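Local coordinates for beta-glucosidase (Saccharopolyspora erythraea D, PDB 5M6G), which probably hydrolyses terminal, non-reducing beta-D-glucosyl residues of its substrates, releasing beta-D-glucose, as a two-domain glycoside hydrolase of family 3, at residues W587-S590 / F591-P595; P604-P607 / H608-L612; D517-D520 / R521-A525; S251-E254 / L255-H259; A438-I441 / G442-S445. All coordinates share one frame; numbering follows the deposited sequence.

Contact 1 (W587-S590 / F591-P595)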
loop_
_atom_site.group_PDB
_atom_site.type_symbol
_atom_site.label_atom_id
_atom_site.label_comp_id
_atom_site.label_asym_id
_atom_site.label_seq_id
_atom_site.Cartn_x
_atom_site.Cartn_y
_atom_site.Cartn_z
ATOM N N TRP A 587 19.538 2.448 9.382
ATOM C CA TRP A 587 19.004 2.792 10.699
ATOM C C TRP A 587 19.860 3.875 11.351
ATOM O O TRP A 587 21.047 3.656 11.616
ATOM C CB TRP A 587 18.932 1.555 11.591
ATOM C CG TRP A 587 18.015 1.710 12.764
ATOM C CD1 TRP A 587 18.122 2.622 13.781
ATOM C CD2 TRP A 587 16.852 0.918 13.053
ATOM N NE1 TRP A 587 17.088 2.445 14.685
ATOM C CE2 TRP A 587 16.296 1.408 14.256
ATOM C CE3 TRP A 587 16.225 -0.155 12.408
ATOM C CZ2 TRP A 587 15.143 0.868 14.821
ATOM C CZ3 TRP A 587 15.074 -0.695 12.980
ATOM C CH2 TRP A 587 14.552 -0.186 14.170
ATOM N N MET A 588 19.235 5.006 11.680
ATOM C CA MET A 588 19.951 6.196 12.135
ATOM C C MET A 588 20.640 5.991 13.491
ATOM O O MET A 588 20.127 5.303 14.382
ATOM C CB MET A 588 18.977 7.372 12.244
ATOM C CG MET A 588 18.019 7.243 13.441
ATOM S SD MET A 588 16.598 8.332 13.424
ATOM C CE MET A 588 15.353 7.255 12.698
ATOM N N ARG A 589 21.822 6.619 13.646
ATOM C CA ARG A 589 22.381 6.840 14.978
ATOM C C ARG A 589 21.681 7.996 15.670
ATOM O O ARG A 589 21.665 8.070 16.904
ATOM C CB ARG A 589 23.880 7.164 14.921
ATOM C CG ARG A 589 24.790 5.987 14.725
ATOM C CD ARG A 589 26.263 6.385 14.910
ATOM N NE ARG A 589 27.128 5.310 14.445
ATOM C CZ ARG A 589 27.392 4.212 15.140
ATOM N NH1 ARG A 589 26.854 4.034 16.345
ATOM N NH2 ARG A 589 28.180 3.281 14.622
ATOM N N SER A 590 21.123 8.907 14.883
ATOM C CA SER A 590 20.540 10.128 15.402
ATOM C C SER A 590 19.531 10.640 14.388
ATOM O O SER A 590 19.763 10.553 13.181
ATOM C CB SER A 590 21.623 11.183 15.662
ATOM O OG SER A 590 21.051 12.462 15.797
ATOM N N PHE A 591 18.411 11.159 14.897
ATOM C CA PHE A 591 17.449 11.879 14.068
ATOM C C PHE A 591 18.122 12.961 13.220
ATOM O O PHE A 591 17.664 13.263 12.109
ATOM C CB PHE A 591 16.389 12.484 14.989
ATOM C CG PHE A 591 15.242 13.109 14.279
ATOM C CD1 PHE A 591 14.213 12.317 13.765
ATOM C CD2 PHE A 591 15.165 14.489 14.147
ATOM C CE1 PHE A 591 13.136 12.893 13.110
ATOM C CE2 PHE A 591 14.096 15.077 13.492
ATOM C CZ PHE A 591 13.069 14.273 12.977
ATOM N N ASP A 592 19.221 13.541 13.717
ATOM C CA ASP A 592 19.928 14.599 13.004
ATOM C C ASP A 592 20.550 14.128 11.694
ATOM O O ASP A 592 20.935 14.967 10.874
ATOM C CB ASP A 592 21.022 15.194 13.903
ATOM C CG ASP A 592 20.457 15.963 15.084
ATOM O OD1 ASP A 592 19.249 16.281 15.062
ATOM O OD2 ASP A 592 21.219 16.260 16.033
ATOM N N GLN A 593 20.685 12.818 11.489
ATOM C CA GLN A 593 21.245 12.292 10.249
ATOM C C GLN A 593 20.220 12.176 9.132
ATOM O O GLN A 593 20.612 11.990 7.973
ATOM C CB GLN A 593 21.850 10.905 10.468
ATOM C CG GLN A 593 23.122 10.858 11.331
ATOM C CD GLN A 593 23.464 9.433 11.727
ATOM O OE1 GLN A 593 22.592 8.675 12.166
ATOM N NE2 GLN A 593 24.719 9.047 11.539
ATOM N N LEU A 594 18.928 12.229 9.444
ATOM C CA LEU A 594 17.927 12.093 8.394
ATOM C C LEU A 594 18.034 13.261 7.417
ATOM O O LEU A 594 18.234 14.401 7.833
ATOM C CB LEU A 594 16.516 12.022 8.981
ATOM C CG LEU A 594 16.296 10.916 10.003
ATOM C CD1 LEU A 594 14.813 10.820 10.318
ATOM C CD2 LEU A 594 16.836 9.598 9.455
ATOM N N PRO A 595 17.919 12.978 6.108
ATOM C CA PRO A 595 17.771 11.632 5.532
ATOM C C PRO A 595 19.078 10.835 5.547
ATOM O O PRO A 595 20.130 11.406 5.239
ATOM C CB PRO A 595 17.338 11.921 4.092
ATOM C CG PRO A 595 18.010 13.253 3.786
ATOM C CD PRO A 595 17.884 14.027 5.068
#

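Contact 2 (P604-P607 / H608-L612)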
loop_
_atom_site.group_PDB
_atom_site.type_symbol
_atom_site.label_atom_id
_atom_site.label_comp_id
_atom_site.label_asym_id
_atom_site.label_seq_id
_atom_site.Cartn_x
_atom_site.Cartn_y
_atom_site.Cartn_z
ATOM N N PRO A 604 25.889 4.819 10.293
ATOM C CA PRO A 604 24.591 4.471 10.869
ATOM C C PRO A 604 24.726 3.585 12.103
ATOM O O PRO A 604 25.761 2.966 12.349
ATOM C CB PRO A 604 23.915 3.700 9.726
ATOM C CG PRO A 604 25.048 2.934 9.124
ATOM C CD PRO A 604 26.267 3.883 9.218
ATOM N N LEU A 605 23.639 3.530 12.881
ATOM C CA LEU A 605 23.556 2.548 13.961
ATOM C C LEU A 605 23.585 1.128 13.403
ATOM O O LEU A 605 24.336 0.275 13.887
ATOM C CB LEU A 605 22.289 2.773 14.789
ATOM C CG LEU A 605 22.126 1.863 16.008
ATOM C CD1 LEU A 605 23.250 2.139 17.021
ATOM C CD2 LEU A 605 20.762 2.057 16.653
ATOM N N PHE A 606 22.757 0.857 12.382
ATOM C CA PHE A 606 22.769 -0.396 11.633
ATOM C C PHE A 606 22.704 -0.073 10.145
ATOM O O PHE A 606 21.821 0.695 9.719
ATOM C CB PHE A 606 21.579 -1.313 12.000
ATOM C CG PHE A 606 21.423 -1.570 13.470
ATOM C CD1 PHE A 606 22.271 -2.438 14.128
ATOM C CD2 PHE A 606 20.401 -0.964 14.184
ATOM C CE1 PHE A 606 22.116 -2.687 15.488
ATOM C CE2 PHE A 606 20.239 -1.213 15.547
ATOM C CZ PHE A 606 21.105 -2.062 16.194
ATOM N N PRO A 607 23.562 -0.662 9.315
ATOM C CA PRO A 607 23.530 -0.369 7.878
ATOM C C PRO A 607 22.426 -1.133 7.161
ATOM O O PRO A 607 21.891 -2.132 7.647
ATOM C CB PRO A 607 24.900 -0.842 7.390
ATOM C CG PRO A 607 25.197 -2.025 8.302
ATOM C CD PRO A 607 24.587 -1.668 9.652
ATOM N N HIS A 608 22.105 -0.637 5.970
ATOM C CA HIS A 608 21.240 -1.352 5.043
ATOM C C HIS A 608 21.744 -2.777 4.852
ATOM O O HIS A 608 22.944 -3.013 4.740
ATOM C CB HIS A 608 21.217 -0.603 3.707
ATOM C CG HIS A 608 20.245 -1.156 2.717
ATOM N ND1 HIS A 608 20.494 -2.297 1.987
ATOM C CD2 HIS A 608 19.016 -0.728 2.341
ATOM C CE1 HIS A 608 19.458 -2.554 1.209
ATOM N NE2 HIS A 608 18.552 -1.611 1.397
ATOM N N GLY A 609 20.826 -3.739 4.851
ATOM C CA GLY A 609 21.204 -5.126 4.681
ATOM C C GLY A 609 21.626 -5.844 5.945
ATOM O O GLY A 609 21.930 -7.039 5.881
ATOM N N PHE A 610 21.652 -5.161 7.085
ATOM C CA PHE A 610 22.076 -5.767 8.339
ATOM C C PHE A 610 20.972 -6.654 8.900
ATOM O O PHE A 610 19.786 -6.309 8.849
ATOM C CB PHE A 610 22.441 -4.681 9.355
ATOM C CG PHE A 610 22.955 -5.216 10.666
ATOM C CD1 PHE A 610 24.282 -5.566 10.810
ATOM C CD2 PHE A 610 22.104 -5.355 11.754
ATOM C CE1 PHE A 610 24.755 -6.054 12.018
ATOM C CE2 PHE A 610 22.570 -5.842 12.962
ATOM C CZ PHE A 610 23.893 -6.194 13.093
ATOM N N GLY A 611 21.366 -7.809 9.425
ATOM C CA GLY A 611 20.431 -8.665 10.130
ATOM C C GLY A 611 21.136 -9.843 10.766
ATOM O O GLY A 611 21.857 -10.581 10.086
ATOM N N LEU A 612 20.949 -10.025 12.068
ATOM C CA LEU A 612 21.538 -11.159 12.761
ATOM C C LEU A 612 20.682 -12.413 12.585
ATOM O O LEU A 612 19.519 -12.355 12.175
ATOM C CB LEU A 612 21.690 -10.848 14.245
ATOM C CG LEU A 612 22.538 -9.624 14.577
ATOM C CD1 LEU A 612 22.496 -9.354 16.067
ATOM C CD2 LEU A 612 23.971 -9.819 14.102
#

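Contact 3 (D517-D520 / R521-A525)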
loop_
_atom_site.group_PDB
_atom_site.type_symbol
_atom_site.label_atom_id
_atom_site.label_comp_id
_atom_site.label_asym_id
_atom_site.label_seq_id
_atom_site.Cartn_x
_atom_site.Cartn_y
_atom_site.Cartn_z
ATOM N N ASP A 517 8.238 7.111 22.519
ATOM C CA ASP A 517 7.445 7.990 23.363
ATOM C C ASP A 517 7.680 7.655 24.837
ATOM O O ASP A 517 8.420 6.727 25.196
ATOM C CB ASP A 517 5.963 7.928 22.979
ATOM C CG ASP A 517 5.334 6.557 23.176
ATOM O OD1 ASP A 517 5.841 5.740 23.969
ATOM O OD2 ASP A 517 4.284 6.306 22.541
ATOM N N GLU A 518 7.053 8.434 25.716
ATOM C CA GLU A 518 7.411 8.307 27.123
ATOM C C GLU A 518 6.853 7.025 27.719
ATOM O O GLU A 518 7.456 6.456 28.635
ATOM C CB GLU A 518 6.955 9.545 27.901
ATOM C CG GLU A 518 7.814 10.772 27.556
ATOM C CD GLU A 518 7.817 11.847 28.634
ATOM O OE1 GLU A 518 6.958 11.791 29.544
ATOM O OE2 GLU A 518 8.702 12.735 28.581
ATOM N N GLU A 519 5.737 6.532 27.186
ATOM C CA GLU A 519 5.206 5.263 27.665
ATOM C C GLU A 519 6.158 4.119 27.343
ATOM O O GLU A 519 6.468 3.294 28.215
ATOM C CB GLU A 519 3.827 4.998 27.063
ATOM C CG GLU A 519 3.325 3.588 27.378
ATOM C CD GLU A 519 1.976 3.255 26.742
ATOM O OE1 GLU A 519 1.525 2.105 26.923
ATOM O OE2 GLU A 519 1.364 4.129 26.079
ATOM N N ASP A 520 6.627 4.042 26.093
ATOM C CA ASP A 520 7.533 2.956 25.718
ATOM C C ASP A 520 8.805 2.974 26.558
ATOM O O ASP A 520 9.302 1.918 26.966
ATOM C CB ASP A 520 7.901 3.041 24.236
ATOM C CG ASP A 520 6.718 2.769 23.305
ATOM O OD1 ASP A 520 5.623 2.380 23.770
ATOM O OD2 ASP A 520 6.897 2.942 22.081
ATOM N N ARG A 521 9.364 4.162 26.809
ATOM C CA ARG A 521 10.617 4.214 27.562
ATOM C C ARG A 521 10.394 3.914 29.043
ATOM O O ARG A 521 11.229 3.257 29.672
ATOM C CB ARG A 521 11.300 5.565 27.365
ATOM C CG ARG A 521 11.473 5.917 25.901
ATOM C CD ARG A 521 12.494 6.971 25.700
ATOM N NE ARG A 521 11.833 8.250 25.462
ATOM C CZ ARG A 521 11.598 9.133 26.418
ATOM N NH1 ARG A 521 11.998 8.877 27.659
ATOM N NH2 ARG A 521 10.991 10.273 26.125
ATOM N N ALA A 522 9.274 4.372 29.608
ATOM C CA ALA A 522 8.916 4.002 30.978
ATOM C C ALA A 522 8.730 2.494 31.123
ATOM O O ALA A 522 9.194 1.892 32.097
ATOM C CB ALA A 522 7.639 4.732 31.398
ATOM N N THR A 523 8.039 1.867 30.174
ATOM C CA THR A 523 7.791 0.432 30.279
ATOM C C THR A 523 9.080 -0.372 30.141
ATOM O O THR A 523 9.313 -1.319 30.906
ATOM C CB THR A 523 6.765 0.009 29.233
ATOM O OG1 THR A 523 5.498 0.567 29.584
ATOM C CG2 THR A 523 6.639 -1.512 29.185
ATOM N N ILE A 524 9.938 -0.007 29.188
ATOM C CA ILE A 524 11.205 -0.722 29.051
ATOM C C ILE A 524 12.061 -0.534 30.299
ATOM O O ILE A 524 12.712 -1.476 30.765
ATOM C CB ILE A 524 11.954 -0.268 27.786
ATOM C CG1 ILE A 524 11.196 -0.682 26.522
ATOM C CG2 ILE A 524 13.370 -0.834 27.785
ATOM C CD1 ILE A 524 11.743 -0.019 25.247
ATOM N N ALA A 525 12.078 0.680 30.858
ATOM C CA ALA A 525 12.875 0.920 32.061
ATOM C C ALA A 525 12.358 0.093 33.229
ATOM O O ALA A 525 13.143 -0.482 33.996
ATOM C CB ALA A 525 12.874 2.408 32.409
HETATM O O HOH W 1 3.576 0.449 27.738
#

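Contact 4 (S251-E254 / L255-H259)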
loop_
_atom_site.group_PDB
_atom_site.type_symbol
_atom_site.label_atom_id
_atom_site.label_comp_id
_atom_site.label_asym_id
_atom_site.label_seq_id
_atom_site.Cartn_x
_atom_site.Cartn_y
_atom_site.Cartn_z
ATOM N N SER A 251 18.371 16.308 -8.961
ATOM C CA SER A 251 18.652 16.375 -10.385
ATOM C C SER A 251 17.806 15.352 -11.142
ATOM O O SER A 251 17.290 14.384 -10.570
ATOM C CB SER A 251 20.126 16.101 -10.649
ATOM O OG SER A 251 20.416 14.745 -10.363
ATOM N N GLU A 252 17.676 15.564 -12.455
ATOM C CA GLU A 252 17.019 14.546 -13.270
ATOM C C GLU A 252 17.781 13.229 -13.215
ATOM O O GLU A 252 17.174 12.150 -13.202
ATOM C CB GLU A 252 16.866 15.014 -14.714
ATOM C CG GLU A 252 16.096 13.990 -15.540
ATOM C CD GLU A 252 15.645 14.522 -16.869
ATOM O OE1 GLU A 252 15.820 15.735 -17.113
ATOM O OE2 GLU A 252 15.108 13.722 -17.661
ATOM N N GLN A 253 19.114 13.293 -13.151
ATOM C CA GLN A 253 19.899 12.073 -12.987
ATOM C C GLN A 253 19.519 11.337 -11.704
ATOM O O GLN A 253 19.320 10.117 -11.715
ATOM C CB GLN A 253 21.394 12.392 -12.986
ATOM C CG GLN A 253 22.254 11.145 -12.902
ATOM C CD GLN A 253 23.737 11.449 -12.862
ATOM O OE1 GLN A 253 24.147 12.616 -12.873
ATOM N NE2 GLN A 253 24.553 10.400 -12.811
ATOM N N GLU A 254 19.424 12.058 -10.582
ATOM C CA GLU A 254 19.075 11.399 -9.321
ATOM C C GLU A 254 17.660 10.840 -9.374
ATOM O O GLU A 254 17.393 9.741 -8.862
ATOM C CB GLU A 254 19.216 12.373 -8.144
ATOM C CG GLU A 254 20.653 12.799 -7.850
ATOM C CD GLU A 254 20.754 13.938 -6.831
ATOM O OE1 GLU A 254 20.429 15.112 -7.159
ATOM O OE2 GLU A 254 21.172 13.650 -5.693
ATOM N N LEU A 255 16.737 11.587 -9.977
ATOM C CA LEU A 255 15.371 11.093 -10.121
ATOM C C LEU A 255 15.350 9.820 -10.952
ATOM O O LEU A 255 14.692 8.842 -10.588
ATOM C CB LEU A 255 14.486 12.173 -10.749
ATOM C CG LEU A 255 12.983 11.878 -10.867
ATOM C CD1 LEU A 255 12.336 11.950 -9.496
ATOM C CD2 LEU A 255 12.292 12.843 -11.848
ATOM N N ARG A 256 16.103 9.805 -12.053
ATOM C CA ARG A 256 16.131 8.647 -12.938
ATOM C C ARG A 256 16.876 7.471 -12.326
ATOM O O ARG A 256 16.520 6.315 -12.590
ATOM C CB ARG A 256 16.770 9.022 -14.276
ATOM C CG ARG A 256 15.927 9.960 -15.109
ATOM C CD ARG A 256 16.665 10.397 -16.349
ATOM N NE ARG A 256 15.757 10.962 -17.344
ATOM C CZ ARG A 256 15.117 10.248 -18.264
ATOM N NH1 ARG A 256 15.270 8.930 -18.315
ATOM N NH2 ARG A 256 14.306 10.850 -19.130
ATOM N N GLU A 257 17.913 7.731 -11.523
ATOM C CA GLU A 257 18.706 6.629 -10.987
ATOM C C GLU A 257 18.096 6.018 -9.730
ATOM O O GLU A 257 18.239 4.808 -9.511
ATOM C CB GLU A 257 20.136 7.096 -10.700
ATOM C CG GLU A 257 20.905 7.456 -11.959
ATOM C CD GLU A 257 22.346 7.819 -11.670
ATOM O OE1 GLU A 257 22.659 8.044 -10.483
ATOM O OE2 GLU A 257 23.151 7.893 -12.627
ATOM N N ILE A 258 17.413 6.807 -8.909
ATOM C CA ILE A 258 16.864 6.320 -7.642
ATOM C C ILE A 258 15.375 5.976 -7.750
ATOM O O ILE A 258 14.957 4.882 -7.372
ATOM C CB ILE A 258 17.113 7.345 -6.516
ATOM C CG1 ILE A 258 18.611 7.606 -6.352
ATOM C CG2 ILE A 258 16.481 6.851 -5.203
ATOM C CD1 ILE A 258 18.951 8.553 -5.200
ATOM N N HIS A 259 14.556 6.895 -8.267
ATOM C CA HIS A 259 13.107 6.783 -8.122
ATOM C C HIS A 259 12.410 6.184 -9.332
ATOM O O HIS A 259 11.376 5.525 -9.176
ATOM C CB HIS A 259 12.510 8.162 -7.818
ATOM C CG HIS A 259 13.067 8.783 -6.575
ATOM N ND1 HIS A 259 12.580 8.488 -5.318
ATOM C CD2 HIS A 259 14.089 9.655 -6.388
ATOM C CE1 HIS A 259 13.270 9.162 -4.413
ATOM N NE2 HIS A 259 14.191 9.877 -5.035
#

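Contact 5 (A438-I441 / G442-S445)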
loop_
_atom_site.group_PDB
_atom_site.type_symbol
_atom_site.label_atom_id
_atom_site.label_comp_id
_atom_site.label_asym_id
_atom_site.label_seq_id
_atom_site.Cartn_x
_atom_site.Cartn_y
_atom_site.Cartn_z
ATOM N N ALA A 438 1.894 -4.997 22.183
ATOM C CA ALA A 438 1.992 -6.433 22.439
ATOM C C ALA A 438 0.703 -7.189 22.130
ATOM O O ALA A 438 0.755 -8.378 21.780
ATOM C CB ALA A 438 2.380 -6.685 23.905
ATOM N N ASP A 439 -0.451 -6.546 22.298
ATOM C CA ASP A 439 -1.738 -7.233 22.292
ATOM C C ASP A 439 -2.764 -6.369 21.565
ATOM O O ASP A 439 -3.821 -6.029 22.089
ATOM C CB ASP A 439 -2.203 -7.529 23.722
ATOM C CG ASP A 439 -3.410 -8.458 23.773
ATOM O OD1 ASP A 439 -3.533 -9.330 22.893
ATOM O OD2 ASP A 439 -4.232 -8.330 24.710
ATOM N N ASP A 440 -2.466 -6.002 20.319
ATOM C CA ASP A 440 -3.316 -5.023 19.644
ATOM C C ASP A 440 -3.250 -5.283 18.142
ATOM O O ASP A 440 -2.256 -4.950 17.496
ATOM C CB ASP A 440 -2.887 -3.604 19.993
ATOM C CG ASP A 440 -3.951 -2.574 19.665
ATOM O OD1 ASP A 440 -4.226 -2.351 18.466
ATOM O OD2 ASP A 440 -4.511 -1.978 20.609
ATOM N N ILE A 441 -4.321 -5.877 17.607
ATOM C CA ILE A 441 -4.397 -6.176 16.179
ATOM C C ILE A 441 -4.200 -4.910 15.362
ATOM O O ILE A 441 -3.453 -4.892 14.373
ATOM C CB ILE A 441 -5.746 -6.843 15.854
ATOM C CG1 ILE A 441 -5.843 -8.210 16.535
ATOM C CG2 ILE A 441 -5.952 -6.932 14.352
ATOM C CD1 ILE A 441 -4.914 -9.248 15.942
ATOM N N GLY A 442 -4.874 -3.832 15.757
ATOM C CA GLY A 442 -4.812 -2.617 14.957
ATOM C C GLY A 442 -3.437 -1.971 14.982
ATOM O O GLY A 442 -2.947 -1.501 13.954
ATOM N N ASN A 443 -2.794 -1.932 16.153
ATOM C CA ASN A 443 -1.443 -1.371 16.210
ATOM C C ASN A 443 -0.463 -2.210 15.397
ATOM O O ASN A 443 0.409 -1.667 14.708
ATOM C CB ASN A 443 -0.957 -1.247 17.656
ATOM C CG ASN A 443 -1.695 -0.173 18.444
ATOM O OD1 ASN A 443 -2.426 0.644 17.879
ATOM N ND2 ASN A 443 -1.508 -0.181 19.769
ATOM N N GLN A 444 -0.585 -3.538 15.461
ATOM C CA GLN A 444 0.344 -4.373 14.709
ATOM C C GLN A 444 0.049 -4.331 13.216
ATOM O O GLN A 444 0.906 -4.702 12.416
ATOM C CB GLN A 444 0.318 -5.816 15.227
ATOM C CG GLN A 444 -0.872 -6.666 14.752
ATOM C CD GLN A 444 -0.932 -8.023 15.440
ATOM O OE1 GLN A 444 -0.634 -8.138 16.633
ATOM N NE2 GLN A 444 -1.335 -9.057 14.696
ATOM N N SER A 445 -1.130 -3.862 12.828
ATOM C CA SER A 445 -1.455 -3.721 11.416
ATOM C C SER A 445 -1.076 -2.359 10.863
ATOM O O SER A 445 -0.733 -2.255 9.678
ATOM C CB SER A 445 -2.947 -3.972 11.208
ATOM O OG SER A 445 -3.264 -5.303 11.575
HETATM O O HOH W 2 -0.136 -6.939 19.145
#

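Contact 1 (W587-S590 / F591-P595)
The flat carboxamide of Gln593 folds back onto the backbone of Arg589 and Ser590, and its OE1 takes two amide donors from different directions. Arg589 N comes in the carbonyl plane, at 2.6 Å from Gln593 OE1, a short bond but a bent one, with an N-H...O angle of 131°. Ser590 N stands above that plane, 48° out of it, and lies 3.1 Å from Gln593 OE1. Beside the amide runs the aliphatic start of Arg589, whose CB is 3.4 Å from Gln593 OE1; at its other end NE2 binds Asp603 O, so both polar ends of the amide are held. Replacing Gln593 with an alanine would probably leave the N-H groups of Arg589 and Ser590 without this shared acceptor and let the turn flex. A chi1 of 163° sets Ser590 OG opposite its own N and beside the carbonyl carbon, from where it accepts from Asp592 N at 3.0 Å. Ser590 O in turn accepts from Gln593 N at 3.0 Å. On the buried side Met588 CB rests 4.2 Å from Leu594 CD2, while the Arg589 guanidinium leads away to a salt bridge with Asp603. The OG bond two residues on defines an ST turn, here opening the 3-10 segment 591-593 in the C-terminal domain, just ahead of Ile596, a magnesium-binding residue.

Contact 2 (P604-P607 / H608-L612)
Phe606 and Phe610 meet across a type II beta turn that runs from Pro607 to Phe610, in the last part of the family 3 C-terminal domain. Their ring planes are 25° apart, yet the centroids are separated by 5.3 Å, so the rings are near parallel but slid past one another with little overlap. The touching margins are well defined: Phe606 CD1 comes to 3.6 Å from Phe610 CE2. A chi1 of -177° brings the Phe610 ring to the side of Phe606 and Pro607, with Phe610 CG 4.0 Å from Pro607 CD; separately, Phe610 CB lies 3.7 Å from Pro607 CD. Phe606 is the more buried of the two: Leu605 CG lies over one face, toward the rim of the ring, and Trp587 meets it edge-to-face. Leu605 and Phe606 together oppose Trp587 as a classic beta bulge. Both phenylalanines also touch Leu416 of strand 414-418, tying the turn to that edge strand of the mixed sheet. A serine in place of Phe610 would probably open a gap beside Phe606 and Pro607, because the ring that packs against them would be gone. At the bend, Gly609 has a positive phi (85°), at which a CB would collide with the carbonyl oxygen of the residue before. His608 projects outward to Asn203 through NE2. The turn is closed by Phe610 N, which donates to Pro607 O at 3.1 Å.

Contact 3 (D517-D520 / R521-A525)
Arg521 folds its guanidinium back over the start of its own helix, so that one face of the group covers Asp517 O and Glu518 CA. The fold comes from a bend at chi3 (-102°), and Arg521 NE then binds Leu516 O, just ahead of the helix. Beside it, Arg521 NH2 lies 3.5 Å from Glu518 CG. The carboxylate of Glu518 is turned 79° from the guanidinium plane, and its OE2 stays 4.2 Å from Arg521 NH2, too far for a salt bridge. Asp517 is the N-cap: its OD1 accepts from Asp520 N at 2.8 Å, while Asp517 O receives Arg521 N at 3.2 Å. Across one turn of the helix, a water donates to Glu519 OE1 at 2.8 Å and accepts from Thr523 OG1 at 2.7 Å. Helix 518-528 is the crossover of the beta-alpha-beta unit between strands 493-499 and 534-539, and Ile524 packs on Val498 of the first strand. Four acidic residues gather at this helix start, where the helix dipole would be expected to favour them; Lys436 bridges Asp517 OD2 and Asp520 OD1, Arg482 pairs with Glu519, and much of the negative charge is probably compensated locally.

Contact 4 (S251-E254 / L255-H259)
Glu252 and Arg256 lie side by side, one helical turn apart, with carboxylate and guanidinium nearly coplanar at 25°. Arg256 NE gives the main bond of this salt bridge, 2.9 Å to Glu252 OE2 and close to straight; the second, from Arg256 NH2, is weak. Glu252 OE2 also accepts from Tyr291 OH, and Arg256 NH2 finds a further carboxylate in Glu300, so the pair ties this helix to helix 290-300. The neighbouring i to i+4 pair differs in shape: Gln253 NE2 donates in its own amide plane to Glu257 OE2 at 2.9 Å, but it reaches the carboxylate from above, the two planes standing at 85°. At the helix start Ser251 and Glu254 form a capping box. Ser251 OG accepts from Glu254 N at 2.9 Å, and Glu254 OE1 accepts from Ser251 N at 3.0 Å and from Ser251 OG at 3.2 Å. The serine hydroxyl thereby both accepts and donates within the box. Main-chain amides of Leu255, Arg256, Glu257 and Ile258 are met by the carbonyls four residues earlier. In this helix of the TIM-barrel-type N-terminal domain, the chemistry implies a capped first turn and an arginine whose positive charge is probably balanced by Glu252 and Glu300 together.

Contact 5 (A438-I441 / G442-S445)
Asp440 caps helix 441-445 at its N-terminus, its OD1 accepting from Asn443 N at 2.8 Å on the anti side of the carboxylate, 30° out of its plane. The same two residues stack: carboxylate and amide planes are 8° apart, with Asp440 CG 3.5 Å from Asn443 CG. With CG anti to the backbone N (chi1 -163°), Asp440 lays its carboxylate along the first turn. A second shell fixes both groups. Asp440 OD1 also accepts from Gly457 N, while the Asn443 amide is held at each end, by Ser456 OG at OD1 and by Lys436 O at ND2, which should stop it turning. Behind the cap, Gln444 N donates to Asp440 O at 3.0 Å. The Gln444 side chain lies alongside Ile441, its NE2 3.8 Å from Ile441 CD1 and bonded onward to Gly563 O and Thr463 O. A water accepts from Asp440 N at 2.8 Å. The short buried helix follows strand 431-434 of the C-terminal domain's mixed sheet, and the Ile441 side chain is about 4 Å from a bound magnesium ion. Ser445 OG donates to Ile441 O at 2.8 Å, whereas the bond from Ser445 N to that oxygen is weak.

In the fold
Contacts 1 and 2 touch, their centres about 13 Å apart: Trp587 N lies 2.9 Å from Phe606 O, a probable hydrogen bond. Contacts 3 and 5 belong to the same C-terminal domain, with centres about 17 Å apart and nearest atoms about 8 Å; Lys436 reaches both, through NZ and through its carbonyl. Contact 4 is in the N-terminal domain, its centre about 37 Å from that of contact 5. The magnesium ion held by Glu199, Ile596 and Asn597 lies between the domains and is about 7 Å from the side chains of Leu594 and His608 and about 10 Å from that of Ile258. Glu505 of the sorbitol pocket follows strand 493-499, ahead of contact 3's helix.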